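Local coordinates for RNA-binding protein RO60 (Deinococcus radiodurans, PDB 2NVO) that binds small RNAs that accumulate during recovery from ultraviolet irradiation and contributes to the resistance of the bacterium to that radiation, at residues H314-L319 / A393-I398; K320-Y325 / A346-F351; E224-A229 / Y245-E250. One frame throughout, in Å; residues are numbered along the deposited sequence.

Interaction 1: residues H314-L319 / A393-I398; sequences HPLDAL and AAMSLI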
loop_
_atom_site.group_PDB
_atom_site.type_symbol
_atom_site.label_atom_id
_atom_site.label_comp_id
_atom_site.label_asym_id
_atom_site.label_seq_id
_atom_site.Cartn_x
_atom_site.Cartn_y
_atom_site.Cartn_z
ATOM N N HIS A 314 5.354 -9.817 -1.585
ATOM C CA HIS A 314 6.343 -9.243 -2.471
ATOM C C HIS A 314 7.691 -9.501 -1.816
ATOM O O HIS A 314 7.767 -9.575 -0.603
ATOM C CB HIS A 314 6.087 -7.747 -2.608
ATOM C CG HIS A 314 6.908 -7.085 -3.668
ATOM N ND1 HIS A 314 8.187 -6.633 -3.438
ATOM C CD2 HIS A 314 6.628 -6.796 -4.960
ATOM C CE1 HIS A 314 8.657 -6.079 -4.542
ATOM N NE2 HIS A 314 7.736 -6.174 -5.481
ATOM N N PRO A 315 8.751 -9.666 -2.613
ATOM C CA PRO A 315 10.055 -9.902 -1.992
ATOM C C PRO A 315 10.428 -8.821 -0.953
ATOM O O PRO A 315 10.978 -9.160 0.085
ATOM C CB PRO A 315 11.017 -9.913 -3.188
ATOM C CG PRO A 315 10.157 -10.309 -4.355
ATOM C CD PRO A 315 8.814 -9.687 -4.084
ATOM N N LEU A 316 10.121 -7.554 -1.229
ATOM C CA LEU A 316 10.364 -6.469 -0.270
ATOM C C LEU A 316 9.562 -6.616 1.033
ATOM O O LEU A 316 9.974 -6.121 2.083
ATOM C CB LEU A 316 10.073 -5.114 -0.914
ATOM C CG LEU A 316 11.103 -4.702 -1.956
ATOM C CD1 LEU A 316 10.695 -3.372 -2.584
ATOM C CD2 LEU A 316 12.475 -4.608 -1.296
ATOM N N ASP A 317 8.408 -7.262 0.960
ATOM C CA ASP A 317 7.642 -7.590 2.158
ATOM C C ASP A 317 8.457 -8.517 3.044
ATOM O O ASP A 317 8.496 -8.349 4.256
ATOM C CB ASP A 317 6.332 -8.292 1.797
ATOM C CG ASP A 317 5.321 -7.365 1.160
ATOM O OD1 ASP A 317 5.402 -6.139 1.409
ATOM O OD2 ASP A 317 4.433 -7.866 0.414
ATOM N N ALA A 318 9.116 -9.501 2.430
ATOM C CA ALA A 318 9.917 -10.425 3.198
ATOM C C ALA A 318 11.181 -9.734 3.696
ATOM O O ALA A 318 11.611 -9.966 4.813
ATOM C CB ALA A 318 10.261 -11.680 2.366
ATOM N N LEU A 319 11.778 -8.888 2.857
ATOM C CA LEU A 319 12.985 -8.181 3.275
ATOM C C LEU A 319 12.651 -7.282 4.472
ATOM O O LEU A 319 13.371 -7.287 5.449
ATOM C CB LEU A 319 13.607 -7.373 2.123
ATOM C CG LEU A 319 14.935 -6.672 2.458
ATOM C CD1 LEU A 319 15.936 -7.606 3.147
ATOM C CD2 LEU A 319 15.562 -6.029 1.192
ATOM N N ALA A 393 19.225 -2.572 -5.005
ATOM C CA ALA A 393 19.750 -3.885 -5.370
ATOM C C ALA A 393 18.658 -4.928 -5.400
ATOM O O ALA A 393 18.646 -5.794 -6.300
ATOM C CB ALA A 393 20.890 -4.320 -4.434
ATOM N N ALA A 394 17.751 -4.862 -4.420
ATOM C CA ALA A 394 16.578 -5.737 -4.374
ATOM C C ALA A 394 15.705 -5.552 -5.630
ATOM O O ALA A 394 15.334 -6.536 -6.299
ATOM C CB ALA A 394 15.745 -5.477 -3.084
ATOM N N MET A 395 15.409 -4.291 -5.966
ATOM C CA MET A 395 14.573 -3.981 -7.124
ATOM C C MET A 395 15.260 -4.378 -8.440
ATOM O O MET A 395 14.595 -4.747 -9.400
ATOM C CB MET A 395 14.194 -2.494 -7.156
ATOM C CG MET A 395 13.245 -2.057 -6.013
ATOM S SD MET A 395 11.704 -3.014 -5.941
ATOM C CE MET A 395 10.910 -2.565 -7.466
ATOM N N SER A 396 16.584 -4.291 -8.478
ATOM C CA SER A 396 17.363 -4.709 -9.652
ATOM C C SER A 396 17.231 -6.216 -9.861
ATOM O O SER A 396 16.924 -6.675 -10.964
ATOM C CB SER A 396 18.837 -4.358 -9.478
ATOM O OG SER A 396 19.045 -2.953 -9.556
ATOM N N LEU A 397 17.431 -6.977 -8.787
ATOM C CA LEU A 397 17.251 -8.426 -8.840
ATOM C C LEU A 397 15.853 -8.804 -9.323
ATOM O O LEU A 397 15.693 -9.695 -10.188
ATOM C CB LEU A 397 17.532 -9.065 -7.494
ATOM C CG LEU A 397 19.002 -9.063 -7.103
ATOM C CD1 LEU A 397 19.120 -9.628 -5.706
ATOM C CD2 LEU A 397 19.854 -9.874 -8.131
ATOM N N ILE A 398 14.849 -8.129 -8.778
ATOM C CA ILE A 398 13.467 -8.312 -9.240
ATOM C C ILE A 398 13.290 -8.096 -10.738
ATOM O O ILE A 398 12.696 -8.941 -11.419
ATOM C CB ILE A 398 12.480 -7.419 -8.469
ATOM C CG1 ILE A 398 12.344 -7.927 -7.034
ATOM C CG2 ILE A 398 11.116 -7.425 -9.150
ATOM C CD1 ILE A 398 11.394 -7.115 -6.137
#
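Leu316 and Ala394 bring the two backbones nearest, their CA atoms 7.5 Å apart, where the first turn of helix 315-326 runs past helix 388-402 at 147° between their directions, with short-segment axes 11.1 Å apart. That spacing is bridged by side chains alone; no hydrogen bond passes between the segments. Ile398 reaches across with its terminal methyl. With CG1 anti to the carbonyl carbon (chi1 -70°) and the chain extended beyond it, CD1 arrives against two neighbouring residues: it comes obliquely to the imidazole, 3.3 Å from His314 CE1, and lies 3.9 Å from Pro315 CG. Leu316 splits its two methyls between neighbours. CD2 rests on the methyl of Ala394, while CD1 touches the sulfur of Met395, 3.5 Å from SD. The methionine chain, bent at both chi2 and chi3, crosses the leucine at about a right angle. Leu319, one turn further on, adds a looser touch on Ala394.

The imidazole also works within its own segment. His314 is the N-cap, and its ND1 accepts from Leu316 N at 3.1 Å, with the donor tilted 17° out of the ring plane; in return, Asp317 OD2 takes the N-H of His314 at 2.9 Å, completing a capping box. The ring that meets Ile398 is thereby tied to the helix start.

The contact joins the TROVE part of the chain to the VWFA-like domain. Phe351 and Ala354 of helix 341-354 pack on Pro315, Leu426 of helix 426-432 meets both Leu319 and Ala394, and on the sheet side Ser396 lies against Leu367 and Leu369 of strand 364-369.

Interaction 2: residues K320-Y325 / A346-F351; sequences KARLVY and ALEEAF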
loop_
_atom_site.group_PDB
_atom_site.type_symbol
_atom_site.label_atom_id
_atom_site.label_comp_id
_atom_site.label_asym_id
_atom_site.label_seq_id
_atom_site.Cartn_x
_atom_site.Cartn_y
_atom_site.Cartn_z
ATOM N N LYS A 320 11.555 -6.539 4.397
ATOM C CA LYS A 320 11.162 -5.665 5.504
ATOM C C LYS A 320 10.936 -6.474 6.788
ATOM O O LYS A 320 11.424 -6.114 7.864
ATOM C CB LYS A 320 9.909 -4.856 5.154
ATOM C CG LYS A 320 9.347 -4.071 6.343
ATOM C CD LYS A 320 7.995 -3.447 6.024
ATOM C CE LYS A 320 7.474 -2.624 7.209
ATOM N NZ LYS A 320 6.359 -1.716 6.800
ATOM N N ALA A 321 10.208 -7.587 6.674
ATOM C CA ALA A 321 9.953 -8.409 7.858
ATOM C C ALA A 321 11.241 -8.898 8.503
ATOM O O ALA A 321 11.364 -8.903 9.719
ATOM C CB ALA A 321 8.994 -9.590 7.535
ATOM N N ARG A 322 12.203 -9.313 7.689
ATOM C CA ARG A 322 13.477 -9.768 8.205
ATOM C C ARG A 322 14.228 -8.656 8.933
ATOM O O ARG A 322 14.713 -8.846 10.043
ATOM C CB ARG A 322 14.375 -10.309 7.099
ATOM C CG ARG A 322 15.760 -10.632 7.618
ATOM C CD ARG A 322 16.520 -11.556 6.725
ATOM N NE ARG A 322 16.930 -10.941 5.466
ATOM C CZ ARG A 322 17.904 -10.042 5.339
ATOM N NH1 ARG A 322 18.566 -9.612 6.403
ATOM N NH2 ARG A 322 18.219 -9.579 4.134
ATOM N N LEU A 323 14.324 -7.491 8.304
ATOM C CA LEU A 323 15.070 -6.379 8.895
ATOM C C LEU A 323 14.393 -5.938 10.187
ATOM O O LEU A 323 15.052 -5.751 11.182
ATOM C CB LEU A 323 15.178 -5.202 7.910
ATOM C CG LEU A 323 15.985 -5.491 6.632
ATOM C CD1 LEU A 323 15.812 -4.400 5.552
ATOM C CD2 LEU A 323 17.446 -5.704 6.945
ATOM N N VAL A 324 13.077 -5.770 10.158
ATOM C CA VAL A 324 12.323 -5.351 11.351
ATOM C C VAL A 324 12.527 -6.344 12.491
ATOM O O VAL A 324 12.821 -5.971 13.638
ATOM C CB VAL A 324 10.818 -5.230 11.059
ATOM C CG1 VAL A 324 10.029 -5.062 12.371
ATOM C CG2 VAL A 324 10.548 -4.051 10.136
ATOM N N TYR A 325 12.381 -7.625 12.161
ATOM C CA TYR A 325 12.513 -8.685 13.144
ATOM C C TYR A 325 13.925 -8.802 13.698
ATOM O O TYR A 325 14.111 -9.005 14.892
ATOM C CB TYR A 325 12.054 -10.029 12.537
ATOM C CG TYR A 325 12.240 -11.215 13.453
ATOM C CD1 TYR A 325 11.569 -11.289 14.667
ATOM C CD2 TYR A 325 13.089 -12.261 13.103
ATOM C CE1 TYR A 325 11.750 -12.384 15.519
ATOM C CE2 TYR A 325 13.275 -13.344 13.936
ATOM C CZ TYR A 325 12.603 -13.402 15.139
ATOM O OH TYR A 325 12.793 -14.482 15.960
ATOM N N ALA A 346 14.907 -18.085 7.358
ATOM C CA ALA A 346 13.751 -18.496 6.567
ATOM C C ALA A 346 13.200 -17.303 5.790
ATOM O O ALA A 346 12.635 -17.442 4.696
ATOM C CB ALA A 346 12.691 -19.060 7.466
ATOM N N LEU A 347 13.331 -16.130 6.390
ATOM C CA LEU A 347 12.900 -14.892 5.739
ATOM C C LEU A 347 13.753 -14.582 4.509
ATOM O O LEU A 347 13.266 -14.006 3.532
ATOM C CB LEU A 347 12.881 -13.749 6.745
ATOM C CG LEU A 347 11.752 -13.891 7.770
ATOM C CD1 LEU A 347 11.979 -12.942 8.921
ATOM C CD2 LEU A 347 10.404 -13.640 7.133
ATOM N N GLU A 348 15.015 -14.987 4.540
ATOM C CA GLU A 348 15.865 -14.857 3.364
ATOM C C GLU A 348 15.380 -15.778 2.266
ATOM O O GLU A 348 15.454 -15.437 1.089
ATOM C CB GLU A 348 17.337 -15.115 3.698
ATOM C CG GLU A 348 17.998 -13.933 4.382
ATOM C CD GLU A 348 19.323 -14.273 5.041
ATOM O OE1 GLU A 348 20.176 -14.913 4.394
ATOM O OE2 GLU A 348 19.514 -13.883 6.215
ATOM N N GLU A 349 14.859 -16.943 2.652
ATOM C CA GLU A 349 14.295 -17.869 1.686
ATOM C C GLU A 349 12.963 -17.372 1.131
ATOM O O GLU A 349 12.703 -17.507 -0.059
ATOM C CB GLU A 349 14.121 -19.278 2.296
ATOM C CG GLU A 349 13.635 -20.305 1.278
ATOM C CD GLU A 349 13.445 -21.708 1.861
ATOM O OE1 GLU A 349 14.044 -22.006 2.910
ATOM O OE2 GLU A 349 12.699 -22.509 1.255
ATOM N N ALA A 350 12.115 -16.810 1.995
ATOM C CA ALA A 350 10.855 -16.224 1.567
ATOM C C ALA A 350 11.090 -15.120 0.527
ATOM O O ALA A 350 10.357 -15.014 -0.449
ATOM C CB ALA A 350 10.074 -15.680 2.765
ATOM N N PHE A 351 12.123 -14.312 0.743
ATOM C CA PHE A 351 12.502 -13.270 -0.206
ATOM C C PHE A 351 12.705 -13.847 -1.608
ATOM O O PHE A 351 12.107 -13.385 -2.574
ATOM C CB PHE A 351 13.785 -12.600 0.286
ATOM C CG PHE A 351 14.367 -11.595 -0.662
ATOM C CD1 PHE A 351 13.857 -10.312 -0.734
ATOM C CD2 PHE A 351 15.472 -11.916 -1.448
ATOM C CE1 PHE A 351 14.423 -9.351 -1.587
ATOM C CE2 PHE A 351 16.043 -10.965 -2.302
ATOM C CZ PHE A 351 15.503 -9.674 -2.370
HETATM O O HOH W 1 14.463 -11.436 3.669
#
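An antiparallel helix pair within the TROVE domain brings Arg322 of helix 315-326 against Leu347 and Glu348 of helix 341-354; the short axes lie 9.3 Å apart, with 160° between their directions. Leu347 carries the apolar part of the contact. Its CD1 lies 3.6 Å from Arg322 CA and its CB 3.8 Å from Arg322 CB, while CD2 reaches the methyl of Ala321 and CD1 comes obliquely to the Tyr325 ring. Leu275 and Leu278 of helix 271-283 also pack on this leucine.

Arg322 starts out extended, CG anti to the backbone N, then bends at chi3 (70°), turning its guanidinium beside Glu348. The carboxylate lies above one face, displaced toward the rim, with the two planes 70° apart. Arg322 NE is 3.4 Å from Glu348 CG but 4.0 Å from Glu348 OE2, a long salt bridge in which no N-H points at the oxygen. The NE hydrogen goes instead to a water, 3.1 Å from Arg322 NE, which in turn donates a weak bond to the carbonyl oxygen of Leu347.

The Arg322-Glu348 pair is a local addition; antiparallel helices packed through apolar side chains are the building principle of HEAT-like repeats, of which the TROVE horseshoe is made.

Interaction 3: residues E224-A229 / Y245-E250; sequences EGHLKA and YRLPLE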
loop_
_atom_site.group_PDB
_atom_site.type_symbol
_atom_site.label_atom_id
_atom_site.label_comp_id
_atom_site.label_asym_id
_atom_site.label_seq_id
_atom_site.Cartn_x
_atom_site.Cartn_y
_atom_site.Cartn_z
ATOM N N GLU A 224 -20.793 -9.815 21.450
ATOM C CA GLU A 224 -20.674 -10.131 22.869
ATOM C C GLU A 224 -19.218 -10.395 23.230
ATOM O O GLU A 224 -18.714 -9.905 24.242
ATOM C CB GLU A 224 -21.525 -11.350 23.230
ATOM C CG GLU A 224 -21.518 -11.679 24.718
ATOM C CD GLU A 224 -22.522 -12.752 25.089
ATOM O OE1 GLU A 224 -22.470 -13.851 24.497
ATOM O OE2 GLU A 224 -23.362 -12.494 25.978
ATOM N N GLY A 225 -18.552 -11.172 22.381
ATOM C CA GLY A 225 -17.158 -11.511 22.577
ATOM C C GLY A 225 -16.269 -10.290 22.671
ATOM O O GLY A 225 -15.430 -10.204 23.567
ATOM N N HIS A 226 -16.447 -9.350 21.746
ATOM C CA HIS A 226 -15.666 -8.117 21.750
ATOM C C HIS A 226 -15.960 -7.283 22.991
ATOM O O HIS A 226 -15.066 -6.650 23.552
ATOM C CB HIS A 226 -15.919 -7.293 20.482
ATOM C CG HIS A 226 -14.955 -7.584 19.370
ATOM N ND1 HIS A 226 -13.730 -6.958 19.264
ATOM C CD2 HIS A 226 -15.034 -8.436 18.323
ATOM C CE1 HIS A 226 -13.100 -7.413 18.197
ATOM N NE2 HIS A 226 -13.865 -8.309 17.606
ATOM N N LEU A 227 -17.215 -7.290 23.416
ATOM C CA LEU A 227 -17.605 -6.577 24.623
ATOM C C LEU A 227 -16.813 -7.101 25.815
ATOM O O LEU A 227 -16.037 -6.366 26.431
ATOM C CB LEU A 227 -19.106 -6.728 24.866
ATOM C CG LEU A 227 -19.978 -6.087 23.785
ATOM C CD1 LEU A 227 -21.452 -6.292 24.073
ATOM C CD2 LEU A 227 -19.651 -4.606 23.651
ATOM N N LYS A 228 -16.999 -8.382 26.118
ATOM C CA LYS A 228 -16.289 -9.038 27.212
ATOM C C LYS A 228 -14.773 -8.896 27.087
ATOM O O LYS A 228 -14.077 -8.706 28.082
ATOM C CB LYS A 228 -16.679 -10.513 27.285
ATOM C CG LYS A 228 -18.183 -10.750 27.192
ATOM C CD LYS A 228 -18.585 -12.129 27.703
ATOM C CE LYS A 228 -18.022 -13.244 26.837
ATOM N NZ LYS A 228 -18.505 -14.584 27.275
ATOM N N ALA A 229 -14.266 -8.975 25.863
ATOM C CA ALA A 229 -12.833 -8.868 25.630
ATOM C C ALA A 229 -12.259 -7.563 26.179
ATOM O O ALA A 229 -11.143 -7.536 26.698
ATOM C CB ALA A 229 -12.522 -9.004 24.149
ATOM N N TYR A 245 -14.542 -17.080 20.915
ATOM C CA TYR A 245 -15.297 -16.150 20.077
ATOM C C TYR A 245 -14.661 -15.779 18.735
ATOM O O TYR A 245 -15.080 -14.804 18.109
ATOM C CB TYR A 245 -15.580 -14.864 20.860
ATOM C CG TYR A 245 -16.702 -14.969 21.866
ATOM C CD1 TYR A 245 -18.031 -14.915 21.459
ATOM C CD2 TYR A 245 -16.436 -15.103 23.223
ATOM C CE1 TYR A 245 -19.064 -15.003 22.375
ATOM C CE2 TYR A 245 -17.462 -15.190 24.144
ATOM C CZ TYR A 245 -18.774 -15.139 23.713
ATOM O OH TYR A 245 -19.799 -15.225 24.624
ATOM N N ARG A 246 -13.659 -16.537 18.298
ATOM C CA ARG A 246 -12.981 -16.285 17.018
ATOM C C ARG A 246 -12.480 -14.842 16.870
ATOM O O ARG A 246 -12.353 -14.326 15.759
ATOM C CB ARG A 246 -13.883 -16.677 15.830
ATOM C CG ARG A 246 -15.073 -15.742 15.564
ATOM C CD ARG A 246 -14.842 -14.836 14.359
ATOM N NE ARG A 246 -15.508 -13.541 14.498
ATOM C CZ ARG A 246 -15.814 -12.742 13.476
ATOM N NH1 ARG A 246 -16.411 -11.575 13.696
ATOM N NH2 ARG A 246 -15.533 -13.113 12.232
ATOM N N LEU A 247 -12.169 -14.205 17.994
ATOM C CA LEU A 247 -11.882 -12.771 18.003
ATOM C C LEU A 247 -10.461 -12.406 17.575
ATOM O O LEU A 247 -9.497 -13.090 17.926
ATOM C CB LEU A 247 -12.166 -12.184 19.389
ATOM C CG LEU A 247 -13.605 -12.303 19.891
ATOM C CD1 LEU A 247 -13.669 -11.952 21.360
ATOM C CD2 LEU A 247 -14.544 -11.428 19.080
ATOM N N PRO A 248 -10.334 -11.309 16.815
ATOM C CA PRO A 248 -9.062 -10.716 16.391
ATOM C C PRO A 248 -8.217 -10.214 17.563
ATOM O O PRO A 248 -8.752 -9.864 18.615
ATOM C CB PRO A 248 -9.511 -9.531 15.526
ATOM C CG PRO A 248 -10.953 -9.295 15.927
ATOM C CD PRO A 248 -11.468 -10.668 16.134
ATOM N N LEU A 249 -6.900 -10.186 17.369
ATOM C CA LEU A 249 -5.966 -9.680 18.371
ATOM C C LEU A 249 -6.290 -8.235 18.741
ATOM O O LEU A 249 -5.911 -7.751 19.811
ATOM C CB LEU A 249 -4.539 -9.767 17.833
ATOM C CG LEU A 249 -3.431 -9.012 18.562
ATOM C CD1 LEU A 249 -3.142 -9.636 19.916
ATOM C CD2 LEU A 249 -2.190 -9.009 17.704
ATOM N N GLU A 250 -6.998 -7.556 17.842
ATOM C CA GLU A 250 -7.433 -6.184 18.061
ATOM C C GLU A 250 -8.305 -6.093 19.304
ATOM O O GLU A 250 -8.183 -5.153 20.093
ATOM C CB GLU A 250 -8.241 -5.699 16.858
ATOM C CG GLU A 250 -7.775 -6.260 15.523
ATOM C CD GLU A 250 -8.814 -6.069 14.436
ATOM O OE1 GLU A 250 -9.942 -5.637 14.764
ATOM O OE2 GLU A 250 -8.508 -6.351 13.259
#
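Tyr245 meets helix 219-229 with both its hydroxyl and its ring, in a contact that holds the loop following helix 235-245 against that helix, within the TROVE domain and a region probably involved in RNA binding. The polar part centres on the phenol oxygen. Tyr245 OH donates to Glu224 OE1 at 3.0 Å and accepts from Lys228 NZ, also at 3.0 Å, and both partners lie at the ring edge, near its plane. The carboxylate is turned 74° from the ring, and its OE1 is approached from above the carboxylate plane, 48° out of it. Lys228, bent at chi3 (-65°), crosses the tyrosine at about a right angle and brings CE to 3.4 Å from Tyr245 CE2.

The aromatic part is a CH-pi contact. Gly225 CA lies over the centre of the tyrosine face, 3.6 Å from the ring centroid, and the glycine allows the helix backbone itself to sit against the ring.

The remaining contacts are van der Waals ones, made by Leu247 and Pro248. Leu247 CD1 sits 3.3 Å from Gly225 O and makes an apolar touch on the methyl of Ala229, while Pro248 meets the imidazole at its edge, CG 3.5 Å from His226 NE2.

Two bonds to one hydroxyl, one given and one received, set the direction of its hydrogen, while Gly225 CA against one face limits rotation of the ring. The opposite charges would probably favour this donor-acceptor order and polarise the hydroxyl.

How the interactions relate
Interactions 1 and 2 share helix 315-326, using successive portions of it, and their centres lie 11 Å apart. They touch directly: Pro315 O is 3.2 Å from Phe351 CD1, and the methyl of Ala318 packs on the backbone of helix 341-354. Along the chain, 320-325/346-351 is nested inside the loop closed by 314-319/393-398. The shared helix takes part both in TROVE packing and in the junction with the VWFA-like domain that closes the ring. Interaction 3 closes earlier in the chain, its centre 30 Å from that of interaction 2 and 36 Å from that of interaction 1. It falls in the probable RNA-binding region; all three lie away from the calcium site.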